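Putative oxygenase (Streptomyces coelicolor, PDB 2OG5) catalyses the iron(II)- and 2-oxoglutarate-dependent 3-hydroxylation of L-asparagine to (2S,3S)-3-hydroxyasparagine, a building block of the calcium-dependent lipopeptide antibiotic. Local coordinates at residues Gly141-Glu149 with Ala345-Ala353; Asp190-Pro201 with Thr323-Thr334. All coordinates share one frame; numbering follows the deposited sequence. Where two conformers were deposited one is given.

Contacts 1 and 2 belong to one mixed sheet of the jelly-roll core, their centres 19 Å apart, and they meet where strand 142-146 runs beside strand 326-333. The evidence is direct: L333 N lies 2.9 Å from D142 O and G144 N 3.1 Å from F331 O, both probable hydrogen bonds. Strand 142-146 therefore has 349-350 along one edge and 326-333 along the other, and 326-333 pairs in turn with 191-196. Both contacts reach the active site. Contact 1 contains E149 and contact 2 R329, two L-asparagine-binding residues, as well as R325, which binds 2-oxoglutarate; the R329 side chain comes, at its nearest atom, within about 4 Å of the sodium ion bound by H179, E181 and H311.

Contact 1: residues Gly141-Glu149 with Ala345-Ala353; sequences GDPGAFLPE and ADGYVLGAA
The shortest polar bond joins L350 N to A145 O, 2.8 Å and almost straight at 176°, with the donor in the carbonyl plane. The same oxygen also receives a CA-H...O contact from V349, so one carbonyl is met by two consecutive residues of the C-terminal strand. Two further backbone bonds flank it: A145 N to Y348 O at 3.1 Å, and L147 N to L350 O at 2.9 Å. A145 thus bonds through N to Y348 and through O to L350, the two neighbours of V349, the pattern of a parallel pair, by which the C-terminal tail joins an edge of the jelly-roll sheet. Beyond it F146-E149 forms a type I beta turn, closed by E149 N on F146 O, whose last residue is the asparagine-binding E149. F146 and L350 project from one face, side by side and pointing the same way; L350 CD2 meets F146 CE1 obliquely at 3.9 Å. The F146 ring also packs on N182 of the substrate site and edge-to-face on H185. L350 CD1 turns toward A145 O instead, 3.5 Å away. A145 and V349 project from the other face, but V349 reaches farther along: CG1, anti to its backbone N (chi1 179°), lies 3.9 Å from L147 CB. Beside the other end of the pairing, the Y348 ring presents its edge to P143 O, with CD1 at 3.3 Å; this buried carbonyl oxygen has no hydrogen-bonding partner in the model. Y348 OH is hydrogen-bonded to R73, which also forms a salt bridge with D142.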
loop_
_atom_site.group_PDB
_atom_site.type_symbol
_atom_site.label_atom_id
_atom_site.label_comp_id
_atom_site.label_asym_id
_atom_site.label_seq_id
_atom_site.Cartn_x
_atom_site.Cartn_y
_atom_site.Cartn_z
ATOM N N GLY A 141 -12.669 1.230 -4.160
ATOM C CA GLY A 141 -12.842 0.029 -4.970
ATOM C C GLY A 141 -13.336 -1.047 -4.027
ATOM O O GLY A 141 -14.440 -0.933 -3.508
ATOM N N ASP A 142 -12.531 -2.085 -3.820
ATOM C CA ASP A 142 -12.786 -3.096 -2.788
ATOM C C ASP A 142 -11.467 -3.526 -2.196
ATOM O O ASP A 142 -10.434 -3.459 -2.852
ATOM C CB ASP A 142 -13.476 -4.313 -3.394
ATOM C CG ASP A 142 -14.899 -4.011 -3.811
ATOM O OD1 ASP A 142 -15.767 -3.903 -2.916
ATOM O OD2 ASP A 142 -15.156 -3.848 -5.020
ATOM N N PRO A 143 -11.485 -3.981 -0.937
ATOM C CA PRO A 143 -10.255 -4.522 -0.396
ATOM C C PRO A 143 -9.952 -5.875 -1.015
ATOM O O PRO A 143 -10.847 -6.545 -1.508
ATOM C CB PRO A 143 -10.566 -4.672 1.089
ATOM C CG PRO A 143 -12.042 -4.926 1.119
ATOM C CD PRO A 143 -12.612 -4.079 0.008
ATOM N N GLY A 144 -8.686 -6.262 -0.964
ATOM C CA GLY A 144 -8.264 -7.568 -1.428
ATOM C C GLY A 144 -6.965 -7.987 -0.778
ATOM O O GLY A 144 -6.210 -7.164 -0.262
ATOM N N ALA A 145 -6.707 -9.285 -0.798
ATOM C CA ALA A 145 -5.442 -9.824 -0.303
ATOM C C ALA A 145 -5.126 -11.117 -1.022
ATOM O O ALA A 145 -5.949 -11.627 -1.768
ATOM C CB ALA A 145 -5.472 -10.026 1.194
ATOM N N PHE A 146 -3.911 -11.616 -0.808
ATOM C CA PHE A 146 -3.394 -12.762 -1.550
ATOM C C PHE A 146 -3.122 -13.881 -0.570
ATOM O O PHE A 146 -2.451 -13.670 0.426
ATOM C CB PHE A 146 -2.109 -12.368 -2.287
ATOM C CG PHE A 146 -2.311 -11.211 -3.215
ATOM C CD1 PHE A 146 -2.654 -11.419 -4.534
ATOM C CD2 PHE A 146 -2.234 -9.903 -2.740
ATOM C CE1 PHE A 146 -2.885 -10.347 -5.389
ATOM C CE2 PHE A 146 -2.465 -8.824 -3.590
ATOM C CZ PHE A 146 -2.793 -9.050 -4.909
ATOM N N LEU A 147 -3.650 -15.069 -0.859
ATOM C CA LEU A 147 -3.571 -16.176 0.100
ATOM C C LEU A 147 -2.129 -16.467 0.574
ATOM O O LEU A 147 -1.894 -16.696 1.775
ATOM C CB LEU A 147 -4.235 -17.417 -0.494
ATOM C CG LEU A 147 -4.321 -18.626 0.440
ATOM C CD1 LEU A 147 -5.007 -18.261 1.762
ATOM C CD2 LEU A 147 -5.024 -19.804 -0.221
ATOM N N PRO A 148 -1.148 -16.468 -0.346
ATOM C CA PRO A 148 0.232 -16.743 0.087
ATOM C C PRO A 148 0.982 -15.643 0.842
ATOM O O PRO A 148 2.139 -15.856 1.240
ATOM C CB PRO A 148 0.960 -17.023 -1.237
ATOM C CG PRO A 148 -0.090 -17.313 -2.202
ATOM C CD PRO A 148 -1.219 -16.410 -1.811
ATOM N N GLU A 149 0.351 -14.485 1.040
ATOM C CA GLU A 149 0.994 -13.357 1.714
ATOM C C GLU A 149 0.151 -12.925 2.922
ATOM O O GLU A 149 -1.010 -12.528 2.773
ATOM C CB GLU A 149 1.157 -12.208 0.717
ATOM C CG GLU A 149 1.594 -10.877 1.294
ATOM C CD GLU A 149 1.560 -9.753 0.271
ATOM O OE1 GLU A 149 0.532 -9.593 -0.434
ATOM O OE2 GLU A 149 2.571 -9.014 0.189
ATOM N N ALA A 345 -15.722 -18.430 -4.287
ATOM C CA ALA A 345 -16.960 -17.949 -3.684
ATOM C C ALA A 345 -17.147 -16.434 -3.797
ATOM O O ALA A 345 -17.867 -15.848 -2.997
ATOM C CB ALA A 345 -17.010 -18.364 -2.217
ATOM N N ASP A 346 -16.477 -15.814 -4.763
ATOM C CA ASP A 346 -16.543 -14.363 -4.945
ATOM C C ASP A 346 -16.085 -13.653 -3.662
ATOM O O ASP A 346 -16.629 -12.617 -3.279
ATOM C CB ASP A 346 -17.969 -13.944 -5.358
ATOM C CG ASP A 346 -18.057 -12.509 -5.853
ATOM O OD1 ASP A 346 -17.060 -11.983 -6.357
ATOM O OD2 ASP A 346 -19.160 -11.926 -5.755
ATOM N N GLY A 347 -15.076 -14.208 -3.001
ATOM C CA GLY A 347 -14.529 -13.602 -1.797
ATOM C C GLY A 347 -13.477 -12.544 -2.090
ATOM O O GLY A 347 -13.353 -12.069 -3.210
ATOM N N TYR A 348 -12.732 -12.168 -1.063
ATOM C CA TYR A 348 -11.763 -11.080 -1.156
ATOM C C TYR A 348 -10.318 -11.577 -1.152
ATOM O O TYR A 348 -9.393 -10.767 -1.158
ATOM C CB TYR A 348 -11.971 -10.097 -0.006
ATOM C CG TYR A 348 -13.312 -9.404 -0.053
ATOM C CD1 TYR A 348 -13.513 -8.296 -0.879
ATOM C CD2 TYR A 348 -14.392 -9.873 0.685
ATOM C CE1 TYR A 348 -14.725 -7.667 -0.931
ATOM C CE2 TYR A 348 -15.630 -9.234 0.632
ATOM C CZ TYR A 348 -15.787 -8.133 -0.177
ATOM O OH TYR A 348 -17.003 -7.499 -0.248
ATOM N N VAL A 349 -10.131 -12.897 -1.144
ATOM C CA VAL A 349 -8.796 -13.488 -1.072
ATOM C C VAL A 349 -8.456 -14.137 -2.412
ATOM O O VAL A 349 -9.127 -15.071 -2.851
ATOM C CB VAL A 349 -8.713 -14.529 0.059
ATOM C CG1 VAL A 349 -7.315 -15.177 0.110
ATOM C CG2 VAL A 349 -9.081 -13.889 1.401
ATOM N N LEU A 350 -7.411 -13.617 -3.057
ATOM C CA LEU A 350 -6.976 -14.086 -4.359
ATOM C C LEU A 350 -5.971 -15.215 -4.201
ATOM O O LEU A 350 -5.012 -15.108 -3.423
ATOM C CB LEU A 350 -6.335 -12.940 -5.162
ATOM C CG LEU A 350 -7.260 -11.861 -5.749
ATOM C CD1 LEU A 350 -7.792 -10.923 -4.682
ATOM C CD2 LEU A 350 -6.484 -11.051 -6.789
ATOM N N GLY A 351 -6.209 -16.303 -4.925
ATOM C CA GLY A 351 -5.266 -17.413 -4.978
ATOM C C GLY A 351 -4.919 -17.699 -6.421
ATOM O O GLY A 351 -4.811 -16.775 -7.236
ATOM N N ALA A 352 -4.763 -18.972 -6.751
ATOM C CA ALA A 352 -4.360 -19.370 -8.097
ATOM C C ALA A 352 -5.542 -19.325 -9.053
ATOM O O ALA A 352 -6.687 -19.558 -8.660
ATOM C CB ALA A 352 -3.782 -20.772 -8.068
ATOM N N ALA A 353 -5.262 -19.017 -10.312
ATOM C CA ALA A 353 -6.201 -19.309 -11.395
ATOM C C ALA A 353 -5.639 -20.515 -12.140
ATOM O O ALA A 353 -4.565 -21.006 -11.784
ATOM C CB ALA A 353 -6.335 -18.116 -12.322
#

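Contact 2: residues Asp190-Pro201 with Thr323-Thr334; sequences DFVMLLCLRADP and TDRWLQRTFVLT
W326 and L197 meet in the tightly packed part of this contact: methyl CD1 of L197 sits over one face of the indole, 3.7 Å from the five-membered-ring centroid and 14° off its normal, a CH-pi contact. With CG beside the backbone N (chi1 -64°), L197 also brings CD1 against the Q328 amide, 3.6 Å from CD. D157, outside the two segments, accepts hydrogen bonds from both W326 NE1 and Q328 NE2, tying indole and amide together where the methyl meets both. Along the middle, strands 191-196 and 326-333 pair antiparallel within the jelly-roll sheet, and a classic beta bulge interrupts each end. In one, D190 N and F191 N both donate to V332 O; in the other, L197 N and R198 N share W326 O. M193 packs on one face, its chain bent at chi3 so that CE reaches V332 CG2 at 3.6 Å. From the other face projects R329, which binds asparagine: its methylenes run beside L194, CG 3.7 Å from L194 CD2, while F331 CZ lies 3.4 Å above one guanidinium face, offset toward its rim. Beyond the R198-W326 pair no direct backbone hydrogen bond joins the segments, and T323, R325 and P201 are partly exposed. On this looser side R325, which binds 2-oxoglutarate, lies against D200 through aliphatic carbons, and one water donates to D200 OD1 and D324 OD1 and accepts from R325 N at 2.9 Å. At the opposite, partly exposed end, T334 N donates to D190 OD2 at 2.9 Å, from 35° above the carboxylate plane.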
loop_
_atom_site.group_PDB
_atom_site.type_symbol
_atom_site.label_atom_id
_atom_site.label_comp_id
_atom_site.label_asym_id
_atom_site.label_seq_id
_atom_site.Cartn_x
_atom_site.Cartn_y
_atom_site.Cartn_z
ATOM N N ASP A 190 -4.096 -2.093 -6.820
ATOM C CA ASP A 190 -4.192 -0.812 -7.523
ATOM C C ASP A 190 -3.805 0.334 -6.604
ATOM O O ASP A 190 -3.088 1.244 -7.029
ATOM C CB ASP A 190 -5.584 -0.661 -8.103
ATOM C CG ASP A 190 -5.881 -1.751 -9.118
ATOM O OD1 ASP A 190 -5.184 -1.810 -10.149
ATOM O OD2 ASP A 190 -6.766 -2.600 -8.861
ATOM N N PHE A 191 -4.250 0.282 -5.349
ATOM C CA PHE A 191 -3.762 1.189 -4.299
ATOM C C PHE A 191 -3.238 0.388 -3.125
ATOM O O PHE A 191 -3.778 -0.681 -2.808
ATOM C CB PHE A 191 -4.847 2.152 -3.800
ATOM C CG PHE A 191 -5.447 3.000 -4.876
ATOM C CD1 PHE A 191 -4.799 4.141 -5.335
ATOM C CD2 PHE A 191 -6.675 2.678 -5.418
ATOM C CE1 PHE A 191 -5.350 4.909 -6.334
ATOM C CE2 PHE A 191 -7.239 3.461 -6.416
ATOM C CZ PHE A 191 -6.562 4.569 -6.882
ATOM N N VAL A 192 -2.214 0.928 -2.462
ATOM C CA VAL A 192 -1.731 0.407 -1.189
ATOM C C VAL A 192 -1.965 1.480 -0.134
ATOM O O VAL A 192 -1.528 2.623 -0.307
ATOM C CB VAL A 192 -0.233 0.084 -1.245
ATOM C CG1 VAL A 192 0.273 -0.422 0.120
ATOM C CG2 VAL A 192 0.042 -0.954 -2.338
ATOM N N MET A 193 -2.699 1.117 0.917
ATOM C CA MET A 193 -3.031 2.032 2.008
ATOM C C MET A 193 -2.270 1.649 3.256
ATOM O O MET A 193 -2.262 0.476 3.639
ATOM C CB MET A 193 -4.531 1.989 2.298
ATOM C CG MET A 193 -5.365 2.328 1.084
ATOM S SD MET A 193 -7.098 2.619 1.480
ATOM C CE MET A 193 -7.545 1.013 2.084
ATOM N N LEU A 194 -1.639 2.645 3.885
ATOM C CA LEU A 194 -0.875 2.454 5.103
ATOM C C LEU A 194 -1.396 3.405 6.176
ATOM O O LEU A 194 -1.254 4.630 6.040
ATOM C CB LEU A 194 0.589 2.762 4.831
ATOM C CG LEU A 194 1.302 1.824 3.861
ATOM C CD1 LEU A 194 2.655 2.411 3.451
ATOM C CD2 LEU A 194 1.459 0.460 4.504
ATOM N N LEU A 195 -2.019 2.845 7.210
ATOM C CA LEU A 195 -2.533 3.628 8.338
ATOM C C LEU A 195 -1.545 3.533 9.491
ATOM O O LEU A 195 -1.213 2.436 9.941
ATOM C CB LEU A 195 -3.900 3.103 8.784
ATOM C CG LEU A 195 -4.560 3.754 10.002
ATOM C CD1 LEU A 195 -4.901 5.228 9.730
ATOM C CD2 LEU A 195 -5.787 2.954 10.419
ATOM N N CYS A 196 -1.091 4.680 9.982
ATOM C CA CYS A 196 -0.127 4.691 11.072
ATOM C C CYS A 196 -0.833 4.620 12.420
ATOM O O CYS A 196 -1.662 5.468 12.746
ATOM C CB CYS A 196 0.737 5.941 11.006
ATOM S SG CYS A 196 1.923 6.060 12.365
ATOM N N LEU A 197 -0.496 3.598 13.196
ATOM C CA LEU A 197 -0.993 3.461 14.562
ATOM C C LEU A 197 -0.009 4.035 15.576
ATOM O O LEU A 197 -0.403 4.662 16.553
ATOM C CB LEU A 197 -1.246 1.989 14.885
ATOM C CG LEU A 197 -2.327 1.278 14.069
ATOM C CD1 LEU A 197 -2.515 -0.144 14.579
ATOM C CD2 LEU A 197 -3.650 2.022 14.069
ATOM N N ARG A 198 1.273 3.803 15.333
ATOM C CA ARG A 198 2.326 4.273 16.224
ATOM C C ARG A 198 3.505 4.663 15.339
ATOM O O ARG A 198 3.927 3.881 14.491
ATOM C CB ARG A 198 2.697 3.153 17.196
ATOM C CG ARG A 198 3.703 3.520 18.249
ATOM C CD ARG A 198 3.829 2.432 19.303
ATOM N NE ARG A 198 2.708 2.438 20.248
ATOM C CZ ARG A 198 2.008 1.370 20.632
ATOM N NH1 ARG A 198 2.276 0.156 20.165
ATOM N NH2 ARG A 198 1.034 1.522 21.514
ATOM N N ALA A 199 4.007 5.882 15.503
ATOM C CA ALA A 199 5.148 6.346 14.735
ATOM C C ALA A 199 6.423 5.631 15.172
ATOM O O ALA A 199 6.512 5.129 16.283
ATOM C CB ALA A 199 5.308 7.852 14.881
ATOM N N ASP A 200 7.407 5.584 14.281
ATOM C CA ASP A 200 8.758 5.157 14.661
ATOM C C ASP A 200 9.311 6.149 15.670
ATOM O O ASP A 200 9.584 7.285 15.305
ATOM C CB ASP A 200 9.689 5.131 13.451
ATOM C CG ASP A 200 11.160 5.001 13.829
ATOM O OD1 ASP A 200 11.500 4.349 14.839
ATOM O OD2 ASP A 200 11.992 5.582 13.102
ATOM N N PRO A 201 9.504 5.727 16.930
ATOM C CA PRO A 201 9.977 6.685 17.924
ATOM C C PRO A 201 11.424 7.127 17.717
ATOM O O PRO A 201 11.831 8.139 18.302
ATOM C CB PRO A 201 9.850 5.904 19.231
ATOM C CG PRO A 201 10.041 4.498 18.849
ATOM C CD PRO A 201 9.343 4.383 17.517
ATOM N N THR A 323 7.339 -0.435 21.636
ATOM C CA THR A 323 7.106 0.977 21.297
ATOM C C THR A 323 7.433 1.302 19.832
ATOM O O THR A 323 7.338 2.448 19.411
ATOM C CB THR A 323 7.906 1.938 22.222
ATOM O OG1 THR A 323 9.306 1.865 21.936
ATOM C CG2 THR A 323 7.673 1.596 23.711
ATOM N N ASP A 324 7.821 0.295 19.059
ATOM C CA ASP A 324 8.216 0.509 17.668
ATOM C C ASP A 324 7.074 0.887 16.723
ATOM O O ASP A 324 5.894 0.731 17.036
ATOM C CB ASP A 324 8.922 -0.734 17.106
ATOM C CG ASP A 324 10.313 -0.931 17.680
ATOM O OD1 ASP A 324 11.158 -0.018 17.515
ATOM O OD2 ASP A 324 10.564 -2.007 18.249
ATOM N N ARG A 325 7.496 1.403 15.568
ATOM C CA ARG A 325 6.648 1.711 14.415
ATOM C C ARG A 325 5.598 0.633 14.176
ATOM O O ARG A 325 5.937 -0.537 14.117
ATOM C CB ARG A 325 7.568 1.805 13.190
ATOM C CG ARG A 325 6.956 2.308 11.893
ATOM C CD ARG A 325 8.061 2.372 10.829
ATOM N NE ARG A 325 7.701 3.062 9.588
ATOM C CZ ARG A 325 7.366 2.465 8.448
ATOM N NH1 ARG A 325 7.285 1.140 8.358
ATOM N NH2 ARG A 325 7.087 3.197 7.390
ATOM N N TRP A 326 4.344 1.037 13.997
ATOM C CA TRP A 326 3.243 0.106 13.738
ATOM C C TRP A 326 2.326 0.736 12.699
ATOM O O TRP A 326 1.650 1.732 12.998
ATOM C CB TRP A 326 2.456 -0.168 15.022
ATOM C CG TRP A 326 1.421 -1.262 14.938
ATOM C CD1 TRP A 326 1.050 -1.984 13.826
ATOM C CD2 TRP A 326 0.596 -1.740 16.009
ATOM N NE1 TRP A 326 0.076 -2.882 14.154
ATOM C CE2 TRP A 326 -0.228 -2.755 15.481
ATOM C CE3 TRP A 326 0.489 -1.425 17.371
ATOM C CZ2 TRP A 326 -1.147 -3.451 16.259
ATOM C CZ3 TRP A 326 -0.440 -2.123 18.146
ATOM C CH2 TRP A 326 -1.243 -3.121 17.581
ATOM N N LEU A 327 2.321 0.185 11.487
ATOM C CA LEU A 327 1.320 0.548 10.478
ATOM C C LEU A 327 0.412 -0.643 10.259
ATOM O O LEU A 327 0.802 -1.782 10.497
ATOM C CB LEU A 327 1.944 0.920 9.128
ATOM C CG LEU A 327 3.216 1.742 9.105
ATOM C CD1 LEU A 327 3.703 1.970 7.672
ATOM C CD2 LEU A 327 3.041 3.076 9.831
ATOM N N GLN A 328 -0.804 -0.375 9.793
ATOM C CA GLN A 328 -1.647 -1.424 9.230
ATOM C C GLN A 328 -1.906 -1.115 7.756
ATOM O O GLN A 328 -2.045 0.045 7.359
ATOM C CB GLN A 328 -2.928 -1.604 10.037
ATOM C CG GLN A 328 -2.604 -2.240 11.387
ATOM C CD GLN A 328 -3.801 -2.581 12.239
ATOM O OE1 GLN A 328 -4.808 -1.859 12.261
ATOM N NE2 GLN A 328 -3.684 -3.678 12.984
ATOM N N ARG A 329 -1.915 -2.176 6.955
ATOM C CA ARG A 329 -1.936 -2.070 5.518
ATOM C C ARG A 329 -3.121 -2.823 4.935
ATOM O O ARG A 329 -3.408 -3.957 5.314
ATOM C CB ARG A 329 -0.647 -2.654 4.943
ATOM C CG ARG A 329 -0.532 -2.482 3.436
ATOM C CD ARG A 329 0.749 -3.051 2.931
ATOM N NE ARG A 329 0.782 -4.494 3.100
ATOM C CZ ARG A 329 1.860 -5.244 2.913
ATOM N NH1 ARG A 329 3.010 -4.696 2.563
ATOM N NH2 ARG A 329 1.782 -6.553 3.108
ATOM N N THR A 330 -3.784 -2.183 3.972
ATOM C CA THR A 330 -4.819 -2.818 3.172
ATOM C C THR A 330 -4.631 -2.465 1.703
ATOM O O THR A 330 -4.329 -1.321 1.361
ATOM C CB THR A 330 -6.208 -2.385 3.632
ATOM O OG1 THR A 330 -6.409 -2.897 4.944
ATOM C CG2 THR A 330 -7.304 -2.900 2.714
ATOM N N PHE A 331 -4.777 -3.482 0.857
ATOM C CA PHE A 331 -4.740 -3.334 -0.596
ATOM C C PHE A 331 -6.124 -3.053 -1.152
ATOM O O PHE A 331 -7.126 -3.593 -0.660
ATOM C CB PHE A 331 -4.223 -4.606 -1.249
ATOM C CG PHE A 331 -2.858 -5.044 -0.778
ATOM C CD1 PHE A 331 -1.838 -4.132 -0.590
ATOM C CD2 PHE A 331 -2.596 -6.388 -0.540
ATOM C CE1 PHE A 331 -0.585 -4.539 -0.181
ATOM C CE2 PHE A 331 -1.342 -6.806 -0.121
ATOM C CZ PHE A 331 -0.333 -5.880 0.044
ATOM N N VAL A 332 -6.182 -2.220 -2.191
ATOM C CA VAL A 332 -7.418 -1.928 -2.904
ATOM C C VAL A 332 -7.327 -2.367 -4.354
ATOM O O VAL A 332 -6.330 -2.099 -5.030
ATOM C CB VAL A 332 -7.714 -0.429 -2.878
ATOM C CG1 VAL A 332 -9.058 -0.129 -3.534
ATOM C CG2 VAL A 332 -7.686 0.081 -1.435
ATOM N N LEU A 333 -8.383 -3.043 -4.803
ATOM C CA LEU A 333 -8.589 -3.392 -6.191
ATOM C C LEU A 333 -9.680 -2.477 -6.745
ATOM O O LEU A 333 -10.789 -2.415 -6.216
ATOM C CB LEU A 333 -8.968 -4.873 -6.329
ATOM C CG LEU A 333 -7.858 -5.833 -5.871
ATOM C CD1 LEU A 333 -8.388 -7.277 -5.725
ATOM C CD2 LEU A 333 -6.667 -5.798 -6.809
ATOM N N THR A 334 -9.335 -1.728 -7.790
ATOM C CA THR A 334 -10.275 -0.782 -8.384
ATOM C C THR A 334 -11.415 -1.458 -9.130
ATOM O O THR A 334 -12.484 -0.877 -9.239
ATOM C CB THR A 334 -9.557 0.175 -9.329
ATOM O OG1 THR A 334 -8.617 -0.556 -10.129
ATOM C CG2 THR A 334 -8.826 1.234 -8.516
HETATM O O HOH W 1 10.400 1.777 15.454
#